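Local structure of penicillin-binding protein activator LpoB (Escherichia coli, 4Q6Z) at residues G23-V28 with K57-S62; L15-V20 with I125-K130; L27-N32 with D79-R84. The protein is an outer-membrane lipoprotein, present here as its C-terminal domain, that probably regulates peptidoglycan synthesis through its interaction with penicillin-binding protein 1B. All coordinates share one frame; numbering follows the deposited sequence.

Contact 1: residues G23-V28 with K57-S62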
# COMPACT_ATOMS: atom_id res chain seq x y z
N GLY A 23 9.09 6.98 9.81
CA GLY A 23 8.64 6.39 11.07
C GLY A 23 7.14 6.49 11.30
O GLY A 23 6.66 6.16 12.38
N SER A 24 6.41 6.90 10.28
CA SER A 24 4.96 6.94 10.35
C SER A 24 4.36 5.55 10.33
O SER A 24 4.93 4.60 9.80
CB SER A 24 4.36 7.74 9.19
OG SER A 24 4.75 9.08 9.28
N VAL A 25 3.19 5.45 10.93
CA VAL A 25 2.47 4.21 10.92
C VAL A 25 1.72 4.20 9.64
O VAL A 25 1.12 5.18 9.27
CB VAL A 25 1.48 4.11 12.08
CG1 VAL A 25 0.69 2.82 11.98
CG2 VAL A 25 2.23 4.22 13.41
N LEU A 26 1.73 3.05 8.99
CA LEU A 26 1.34 2.93 7.61
C LEU A 26 0.35 1.78 7.50
O LEU A 26 0.70 0.62 7.74
CB LEU A 26 2.60 2.63 6.82
CG LEU A 26 2.57 2.95 5.35
CD1 LEU A 26 2.73 4.45 5.23
CD2 LEU A 26 3.70 2.22 4.65
N LEU A 27 -0.89 2.08 7.15
CA LEU A 27 -1.85 1.04 6.73
C LEU A 27 -1.57 0.67 5.25
O LEU A 27 -1.80 1.46 4.32
CB LEU A 27 -3.30 1.48 7.00
CG LEU A 27 -4.47 0.55 6.57
CD1 LEU A 27 -4.32 -0.82 7.18
CD2 LEU A 27 -5.84 1.10 6.93
N VAL A 28 -1.02 -0.53 5.03
CA VAL A 28 -0.56 -0.93 3.69
C VAL A 28 -1.66 -1.74 2.99
O VAL A 28 -1.87 -2.89 3.33
CB VAL A 28 0.71 -1.78 3.73
CG1 VAL A 28 1.11 -2.20 2.32
CG2 VAL A 28 1.85 -1.07 4.43
N LYS A 57 11.75 1.88 8.95
CA LYS A 57 11.53 3.29 8.65
C LYS A 57 10.03 3.55 8.48
O LYS A 57 9.60 4.69 8.35
CB LYS A 57 12.29 3.68 7.39
CG LYS A 57 11.91 2.81 6.19
CD LYS A 57 13.05 2.50 5.24
CE LYS A 57 12.50 1.92 3.94
NZ LYS A 57 13.59 1.49 3.03
N PHE A 58 9.25 2.48 8.46
CA PHE A 58 7.81 2.59 8.67
C PHE A 58 7.32 1.50 9.60
O PHE A 58 7.72 0.34 9.48
CB PHE A 58 7.04 2.46 7.36
CG PHE A 58 7.11 3.69 6.49
CD1 PHE A 58 6.52 4.87 6.89
CD2 PHE A 58 7.73 3.64 5.25
CE1 PHE A 58 6.56 5.98 6.08
CE2 PHE A 58 7.78 4.75 4.44
CZ PHE A 58 7.20 5.92 4.86
N THR A 59 6.43 1.88 10.50
CA THR A 59 5.57 0.93 11.20
C THR A 59 4.30 0.58 10.41
O THR A 59 3.65 1.47 9.89
CB THR A 59 5.18 1.57 12.53
OG1 THR A 59 6.20 2.47 12.94
CG2 THR A 59 4.94 0.53 13.59
N LEU A 60 3.97 -0.71 10.30
CA LEU A 60 2.80 -1.16 9.52
C LEU A 60 1.70 -1.68 10.42
O LEU A 60 1.95 -2.34 11.41
CB LEU A 60 3.13 -2.25 8.47
CG LEU A 60 4.53 -2.25 7.84
CD1 LEU A 60 4.71 -3.49 6.96
CD2 LEU A 60 4.81 -0.99 7.04
N VAL A 61 0.47 -1.43 10.05
CA VAL A 61 -0.62 -2.07 10.75
C VAL A 61 -0.56 -3.58 10.45
O VAL A 61 -0.57 -3.98 9.29
CB VAL A 61 -1.96 -1.48 10.32
CG1 VAL A 61 -3.12 -2.25 10.94
CG2 VAL A 61 -2.04 -0.00 10.67
N SER A 62 -0.52 -4.40 11.50
CA SER A 62 -0.61 -5.86 11.35
C SER A 62 -1.99 -6.26 10.79
O SER A 62 -3.01 -5.60 11.04
CB SER A 62 -0.29 -6.58 12.68
OG SER A 62 -1.46 -6.94 13.39
O HOH W 1 -2.24 -3.14 6.99
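Val25 pairs with Thr59 and Leu26 with Leu60 in parallel bridges, and the backbone of 57-62 both accepts from and donates to that of 23-28. The run begins outside the bridges with Gly23 N bonded to Lys57 O at 2.8 Å. Thr59 N gives only a weak bond to Ser24 O, while Thr59 O accepts from Leu26 N at 2.6 Å, the donor lying nearly along the C=O axis. Val61 N then reaches Leu26 O at 3.1 Å with an N-H...O angle of 158°. These strands open and close a beta-alpha-beta unit: the chain leaves 25-35, runs through helix 41-53 and returns as 59-60, the outermost strand on this side of the sheet. On the face shared by Leu26 and Leu60, Leu26 CD2 sits over one face of the Phe58 ring, offset toward its rim and 4.1 Å from CG. Ser24 O lies instead at that ring's edge, in its plane. Leu60 CD2 fits against Val28 CG2 at 3.9 Å, and Leu52 of helix 41-53 packs on both residues. On the other face, Val25 CG1, anti to its own N (chi1 177°), meets Val61 CG2 with the two side chains crossing at about a right angle.

Contact 2: residues L15-V20 with I125-K130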
# COMPACT_ATOMS: atom_id res chain seq x y z
N LEU A 15 10.16 7.82 0.52
CA LEU A 15 10.89 8.30 1.70
C LEU A 15 11.55 9.67 1.50
O LEU A 15 11.56 10.50 2.40
CB LEU A 15 11.98 7.29 2.09
CG LEU A 15 11.69 6.24 3.15
CD1 LEU A 15 12.96 5.49 3.47
CD2 LEU A 15 11.13 6.86 4.41
N GLY A 16 12.09 9.90 0.30
CA GLY A 16 12.82 11.13 0.01
C GLY A 16 11.91 12.29 -0.32
O GLY A 16 12.36 13.42 -0.51
N ALA A 17 10.62 11.99 -0.44
CA ALA A 17 9.68 12.87 -1.11
C ALA A 17 9.15 13.88 -0.11
O ALA A 17 9.03 13.60 1.09
CB ALA A 17 8.53 12.08 -1.72
N ASP A 18 8.80 15.04 -0.64
CA ASP A 18 8.43 16.19 0.16
C ASP A 18 7.03 15.94 0.71
O ASP A 18 6.13 15.63 -0.05
CB ASP A 18 8.50 17.47 -0.69
CG ASP A 18 9.95 17.97 -0.89
OD1 ASP A 18 10.19 18.87 -1.74
OD2 ASP A 18 10.86 17.47 -0.18
N GLY A 19 6.86 16.03 2.02
CA GLY A 19 5.57 15.70 2.68
C GLY A 19 5.47 14.32 3.32
O GLY A 19 4.52 14.05 4.08
N VAL A 20 6.43 13.44 3.05
CA VAL A 20 6.43 12.11 3.66
C VAL A 20 7.29 12.04 4.92
O VAL A 20 8.49 12.15 4.86
CB VAL A 20 6.93 11.03 2.68
CG1 VAL A 20 6.93 9.67 3.35
CG2 VAL A 20 6.06 10.99 1.44
N ILE A 125 -3.88 12.61 -1.24
CA ILE A 125 -2.72 11.89 -1.76
C ILE A 125 -1.51 12.82 -1.76
O ILE A 125 -1.47 13.77 -2.53
CB ILE A 125 -2.96 11.40 -3.21
CG1 ILE A 125 -4.21 10.51 -3.31
CG2 ILE A 125 -1.72 10.67 -3.74
CD1 ILE A 125 -4.10 9.18 -2.61
N ILE A 126 -0.50 12.52 -0.95
CA ILE A 126 0.68 13.40 -0.84
C ILE A 126 1.95 12.85 -1.50
O ILE A 126 3.02 13.46 -1.42
CB ILE A 126 1.01 13.71 0.63
CG1 ILE A 126 1.33 12.43 1.38
CG2 ILE A 126 -0.15 14.44 1.30
CD1 ILE A 126 2.03 12.74 2.68
N TRP A 127 1.85 11.70 -2.13
CA TRP A 127 2.93 11.21 -2.97
C TRP A 127 2.36 10.19 -3.90
O TRP A 127 1.41 9.49 -3.56
CB TRP A 127 4.07 10.59 -2.16
CG TRP A 127 5.14 9.99 -3.01
CD1 TRP A 127 6.18 10.65 -3.58
CD2 TRP A 127 5.28 8.63 -3.41
NE1 TRP A 127 6.96 9.79 -4.31
CE2 TRP A 127 6.43 8.54 -4.22
CE3 TRP A 127 4.54 7.47 -3.15
CZ2 TRP A 127 6.86 7.34 -4.80
CZ3 TRP A 127 4.97 6.27 -3.71
CH2 TRP A 127 6.12 6.22 -4.53
N SER A 128 2.94 10.11 -5.09
CA SER A 128 2.68 9.01 -5.99
C SER A 128 3.93 8.70 -6.81
O SER A 128 4.75 9.56 -7.07
CB SER A 128 1.43 9.30 -6.83
OG SER A 128 1.77 10.09 -7.95
N GLY A 129 4.12 7.44 -7.13
CA GLY A 129 5.20 7.03 -8.03
C GLY A 129 4.67 6.03 -9.01
O GLY A 129 3.62 5.43 -8.78
N LYS A 130 5.37 5.86 -10.11
CA LYS A 130 5.07 4.81 -11.06
C LYS A 130 6.35 4.12 -11.36
O LYS A 130 7.37 4.78 -11.49
CB LYS A 130 4.52 5.38 -12.35
CG LYS A 130 3.36 6.34 -12.14
CD LYS A 130 3.84 7.79 -12.19
CE LYS A 130 2.88 8.76 -11.51
NZ LYS A 130 3.47 10.13 -11.41
O HOH W 2 5.40 13.57 -1.95
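Ala17 and Trp127 meet in a surface contact between a loop and a strand: 15-20, the link from helix 3-15 toward strand 25-35, lies against strand 124-132, one of the two outermost strands. No direct hydrogen bond crosses it, and the two segments together bury 190 Å². Ala17 to Val20 form a type II beta turn, supported by the bond from Val20 N to Ala17 O at 3.3 Å and by the positive phi of Gly19 (99°) at its third position. Opposite the turn, Ile126 and Trp127 both face Leu117 of the adjacent strand, which defines a classic beta bulge; the CB atoms of both also point toward the loop. The Trp127 side chain leaves with CG anti to the backbone N (chi1 176°), bringing the pyrrole part of the indole beside the turn. There CD1 lies 3.3 Å from Ala17 CB, which approaches obliquely. Val20 CG2 packs 4.1 Å from Trp127 CB, and Ile126 CD1 lies near Gly19 O. A water donates to Asp18 O at 2.9 Å; its link to Ile126 O is modelled too short to be trusted. Further in, Gly129 N lies over a face of the indole, offset toward the rim. Strand 111-119 flanks the site, its Leu117 touching Val20 and its Met115 touching Trp127, and Phe58, just ahead of strand 59-60, also packs on Val20.

Contact 3: residues L27-N32 with D79-R84; sequences LVDSVN and DSLGTR
Asp29 and Leu81 carry the join between strand 25-35, in the mixed five-stranded sheet of this alpha-beta domain, and the loop that links helix 63-73 to helix 84-93. Leu81 N donates to Asp29 OD1 at 3.0 Å, meeting it on the syn side but 31° out of the carboxylate plane. With CG anti to the backbone N (chi1 -180°), the Asp29 carboxylate extends to the loop, and its side chain slides past that of Leu81 in the opposite direction. Leu81 CD2 lies 4.0 Å from Asp29 CB. The same methyl meets Leu27 CD2 tip to tip, also at 4.0 Å, closing the apolar side of the contact. The peptide bond before Leu81 is modelled as cis. In the next shell, Leu66 of helix 63-73 and Ala87 of helix 84-93 pack on Leu81, and Val99 of strand 98-106 touches it too. Backbone bonding of Asp29 with Leu100 ties the strand side to the sheet interior. Val28 points its CB away from the loop, and its side chain touches Leu52 of helix 41-53, so helices lie on both faces of the sheet here. Beside the carboxylate, which also accepts a weak bond from Ser30 N, Ser80 OG donates to Ser30 OG at 2.6 Å.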
# COMPACT_ATOMS: atom_id res chain seq x y z
N LEU A 27 -0.89 2.08 7.15
CA LEU A 27 -1.85 1.04 6.73
C LEU A 27 -1.57 0.67 5.25
O LEU A 27 -1.80 1.46 4.32
CB LEU A 27 -3.30 1.48 7.00
CG LEU A 27 -4.47 0.55 6.57
CD1 LEU A 27 -4.32 -0.82 7.18
CD2 LEU A 27 -5.84 1.10 6.93
N VAL A 28 -1.02 -0.53 5.03
CA VAL A 28 -0.56 -0.93 3.69
C VAL A 28 -1.66 -1.74 2.99
O VAL A 28 -1.87 -2.89 3.33
CB VAL A 28 0.71 -1.78 3.73
CG1 VAL A 28 1.11 -2.20 2.32
CG2 VAL A 28 1.85 -1.07 4.43
N ASP A 29 -2.31 -1.14 1.99
CA ASP A 29 -3.38 -1.77 1.22
C ASP A 29 -2.83 -2.85 0.27
O ASP A 29 -1.70 -2.77 -0.19
CB ASP A 29 -4.12 -0.72 0.42
CG ASP A 29 -5.26 -1.30 -0.41
OD1 ASP A 29 -5.86 -2.30 0.01
OD2 ASP A 29 -5.54 -0.75 -1.49
N SER A 30 -3.66 -3.87 0.00
CA SER A 30 -3.28 -4.95 -0.92
C SER A 30 -3.02 -4.34 -2.25
O SER A 30 -3.75 -3.43 -2.65
CB SER A 30 -4.41 -5.97 -1.10
OG SER A 30 -5.10 -6.28 0.10
N VAL A 31 -2.01 -4.84 -2.95
CA VAL A 31 -1.74 -4.43 -4.32
C VAL A 31 -2.92 -4.79 -5.21
O VAL A 31 -3.23 -5.96 -5.37
CB VAL A 31 -0.47 -5.10 -4.90
CG1 VAL A 31 -0.39 -4.89 -6.41
CG2 VAL A 31 0.78 -4.54 -4.23
N ASN A 32 -3.56 -3.78 -5.79
CA ASN A 32 -4.69 -4.00 -6.67
C ASN A 32 -4.25 -4.39 -8.08
O ASN A 32 -3.50 -3.65 -8.75
CB ASN A 32 -5.56 -2.75 -6.73
CG ASN A 32 -6.90 -3.01 -7.41
OD1 ASN A 32 -7.05 -3.97 -8.17
ND2 ASN A 32 -7.89 -2.18 -7.12
N ASP A 79 -12.18 -8.27 2.41
CA ASP A 79 -12.54 -7.37 1.31
C ASP A 79 -11.61 -6.14 1.25
O ASP A 79 -12.06 -5.02 1.04
CB ASP A 79 -14.00 -6.90 1.49
CG ASP A 79 -14.71 -6.61 0.17
OD1 ASP A 79 -14.06 -6.64 -0.90
OD2 ASP A 79 -15.94 -6.33 0.21
N SER A 80 -10.31 -6.36 1.44
CA SER A 80 -9.39 -5.24 1.72
C SER A 80 -9.00 -4.49 0.44
O SER A 80 -8.96 -5.09 -0.62
CB SER A 80 -8.14 -5.74 2.45
OG SER A 80 -7.29 -6.45 1.58
N LEU A 81 -8.67 -3.20 0.53
CA LEU A 81 -9.36 -2.22 1.41
C LEU A 81 -10.69 -1.77 0.80
O LEU A 81 -10.91 -1.92 -0.40
CB LEU A 81 -8.44 -1.01 1.69
CG LEU A 81 -8.04 -0.69 3.14
CD1 LEU A 81 -7.66 -1.91 3.98
CD2 LEU A 81 -6.86 0.26 3.11
N GLY A 82 -11.59 -1.22 1.61
CA GLY A 82 -12.77 -0.57 1.08
C GLY A 82 -12.42 0.63 0.21
O GLY A 82 -11.27 0.80 -0.21
N THR A 83 -13.42 1.46 -0.06
CA THR A 83 -13.20 2.81 -0.63
C THR A 83 -12.05 3.58 0.08
O THR A 83 -11.38 3.08 1.00
CB THR A 83 -14.53 3.61 -0.55
OG1 THR A 83 -15.61 2.68 -0.62
CG2 THR A 83 -14.70 4.65 -1.70
N ARG A 84 -11.80 4.80 -0.38
CA ARG A 84 -11.00 5.76 0.39
C ARG A 84 -11.63 6.03 1.76
O ARG A 84 -10.93 6.05 2.76
CB ARG A 84 -10.79 7.06 -0.38
CG ARG A 84 -10.02 6.86 -1.69
CD ARG A 84 -9.00 7.95 -1.93
NE ARG A 84 -9.56 9.26 -1.61
CZ ARG A 84 -8.90 10.41 -1.66
NH1 ARG A 84 -7.62 10.45 -2.05
NH2 ARG A 84 -9.52 11.54 -1.33

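How the contacts relate
Strand 25-35 connects contacts 1 and 3, which share Leu27 and Val28 and have centres about 14 Å apart: the first uses the strand's start for pairing, the second its continuation, against the loop 79-84. Contact 2 lies at the far side of the same sheet, about 15 Å from contact 1 between centres, yet the two touch. Lys57 CD is 3.5 Å from Leu15 CD1, and Phe58 CZ is 4.1 Å from Val20 CG1, so 15-20 touches both the residues leading into strand 59-60 and strand 124-132. Contacts 2 and 3 lie on opposite sides of the chain's centre, about 18 Å apart between centres, but Ile125 CG1 packs 3.6 Å from Arg84 NH1. In sequence, both other contacts are nested within the loop closed by contact 2.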